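Local coordinates for flavoprotein (PDB 5V8S) that probably transfers electrons as an FMN-binding oxidoreductase of the flavo-diiron family, with a mu-oxo-diiron site in its metallo-beta-lactamase-like part, at residues 14-19 with 30-35. The protein carries 1 engineered substitution. Residues are numbered along the deposited sequence; the frame is centred on the assembly and turned at random.
Sequences PKIWTE and LRIDDD
Trp17 and Arg31 face each other as a hydrogen-bonded pair between antiparallel strands 16-19 and 30-34, whose axes come within 4.7 Å, with Trp17 N to Arg31 O (2.8 Å) and Arg31 N to Trp17 O (2.9 Å) closing the ring between them. The strands stay joined beyond this pair: Asp33 N donates to Lys15 O, and a water ties Lys15 N to Asp33 O. On the face that carries Trp17, Arg31 and Asp33, the arginine lies alongside the indole, its CD over the five-membered ring in a CH-pi contact. Its CZ makes an off-centre cation-pi contact, 4.1 Å from that ring's centroid, the guanidinium tilted 35° from the ring plane. Lys15 folds back so that its CE sits over the opposite face of the indole. Arg31, with CG turned anti to the backbone N (chi1 167°) and an extended chain, grips Asp33 side-on: NE meets the syn lone pair of OD1 at 2.7 Å, and NH2 reaches OD2. Trp17 NE1 also donates to Asp33 OD2, 3.0 Å away and almost straight at 169°, coming from the other face of the carboxylate; three donors thus fix its rotation. Arg31 NH1 and NH2 are held in turn by Ile190 O and Pro188 O. On the reverse face Ile32 CG1 packs against Ile16 CG1 and Pro14 CB, while Leu30 CD2 lies beside Thr18 and Leu30 continues onto helix 74-82. This is a beta hairpin at the edge of the mixed sheet of the metallo-beta-lactamase-like fold, strand 26-34 joining it to strand 50-59.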
# COMPACT_ATOMS: atom_id res chain seq x y z
N PRO A 14 17.85 -8.42 -21.49
CA PRO A 14 16.45 -8.44 -21.93
C PRO A 14 16.34 -8.76 -23.41
O PRO A 14 17.28 -8.55 -24.19
CB PRO A 14 15.96 -7.01 -21.64
CG PRO A 14 17.04 -6.38 -20.79
CD PRO A 14 18.30 -7.05 -21.19
N LYS A 15 15.18 -9.27 -23.78
CA LYS A 15 14.90 -9.50 -25.19
C LYS A 15 14.83 -8.16 -25.89
O LYS A 15 14.14 -7.24 -25.44
CB LYS A 15 13.57 -10.24 -25.35
CG LYS A 15 12.99 -10.30 -26.77
CD LYS A 15 13.09 -11.67 -27.38
CE LYS A 15 12.46 -11.72 -28.77
NZ LYS A 15 13.35 -11.15 -29.85
N ILE A 16 15.55 -8.04 -27.00
CA ILE A 16 15.52 -6.84 -27.83
C ILE A 16 15.04 -7.25 -29.21
O ILE A 16 15.49 -8.27 -29.75
CB ILE A 16 16.90 -6.17 -27.90
CG1 ILE A 16 17.29 -5.67 -26.51
CG2 ILE A 16 16.91 -5.03 -28.94
CD1 ILE A 16 18.70 -5.20 -26.40
N TRP A 17 14.11 -6.47 -29.77
CA TRP A 17 13.61 -6.67 -31.12
C TRP A 17 14.09 -5.50 -31.97
O TRP A 17 13.94 -4.34 -31.56
CB TRP A 17 12.08 -6.69 -31.16
CG TRP A 17 11.36 -7.54 -30.16
CD1 TRP A 17 11.39 -7.41 -28.80
CD2 TRP A 17 10.46 -8.61 -30.44
NE1 TRP A 17 10.58 -8.36 -28.22
CE2 TRP A 17 9.98 -9.10 -29.21
CE3 TRP A 17 10.00 -9.21 -31.62
CZ2 TRP A 17 9.09 -10.16 -29.12
CZ3 TRP A 17 9.11 -10.27 -31.53
CH2 TRP A 17 8.67 -10.73 -30.29
N THR A 18 14.63 -5.79 -33.15
CA THR A 18 15.00 -4.77 -34.13
C THR A 18 14.46 -5.26 -35.47
O THR A 18 14.91 -6.29 -35.98
CB THR A 18 16.52 -4.59 -34.19
OG1 THR A 18 17.01 -4.15 -32.92
CG2 THR A 18 16.91 -3.57 -35.23
N GLU A 19 13.49 -4.55 -36.03
CA GLU A 19 12.83 -5.06 -37.23
C GLU A 19 12.33 -3.93 -38.11
O GLU A 19 11.84 -2.91 -37.62
CB GLU A 19 11.67 -5.98 -36.83
CG GLU A 19 10.87 -6.53 -37.99
CD GLU A 19 10.11 -7.80 -37.65
OE1 GLU A 19 10.63 -8.61 -36.85
OE2 GLU A 19 8.99 -7.98 -38.17
N LEU A 30 12.75 -0.38 -32.61
CA LEU A 30 13.72 -0.87 -31.64
C LEU A 30 12.96 -1.02 -30.34
O LEU A 30 12.59 -0.02 -29.71
CB LEU A 30 14.86 0.14 -31.47
CG LEU A 30 15.69 0.38 -32.73
CD1 LEU A 30 16.30 1.74 -32.69
CD2 LEU A 30 16.77 -0.67 -32.85
N ARG A 31 12.72 -2.26 -29.93
CA ARG A 31 11.89 -2.57 -28.77
C ARG A 31 12.72 -3.36 -27.77
O ARG A 31 13.35 -4.36 -28.13
CB ARG A 31 10.64 -3.38 -29.18
CG ARG A 31 9.88 -4.02 -28.01
CD ARG A 31 8.59 -4.72 -28.44
NE ARG A 31 8.31 -5.83 -27.52
CZ ARG A 31 7.35 -6.73 -27.70
NH1 ARG A 31 6.53 -6.63 -28.74
NH2 ARG A 31 7.21 -7.73 -26.84
N ILE A 32 12.71 -2.92 -26.51
CA ILE A 32 13.32 -3.69 -25.43
C ILE A 32 12.23 -4.11 -24.45
O ILE A 32 11.32 -3.33 -24.14
CB ILE A 32 14.48 -2.93 -24.74
CG1 ILE A 32 15.21 -3.88 -23.79
CG2 ILE A 32 13.99 -1.68 -24.01
CD1 ILE A 32 16.52 -3.34 -23.27
N ASP A 33 12.28 -5.36 -24.03
CA ASP A 33 11.28 -5.95 -23.14
C ASP A 33 11.81 -5.89 -21.70
O ASP A 33 12.71 -6.66 -21.34
CB ASP A 33 10.96 -7.38 -23.58
CG ASP A 33 10.16 -7.42 -24.86
OD1 ASP A 33 9.82 -6.33 -25.36
OD2 ASP A 33 9.86 -8.52 -25.35
N ASP A 34 11.26 -4.98 -20.89
CA ASP A 34 11.74 -4.76 -19.53
C ASP A 34 11.10 -5.81 -18.62
O ASP A 34 9.96 -5.64 -18.16
CB ASP A 34 11.43 -3.35 -19.05
CG ASP A 34 12.13 -3.00 -17.76
OD1 ASP A 34 12.71 -3.92 -17.15
OD2 ASP A 34 12.08 -1.83 -17.35
N ASP A 35 11.83 -6.88 -18.36
CA ASP A 35 11.40 -7.89 -17.40
C ASP A 35 12.07 -7.72 -16.04
O ASP A 35 11.96 -8.62 -15.19
CB ASP A 35 11.63 -9.31 -17.95
CG ASP A 35 13.08 -9.61 -18.25
OD1 ASP A 35 13.92 -8.70 -18.17
OD2 ASP A 35 13.37 -10.77 -18.57
O HOH W 1 13.26 -9.36 -21.66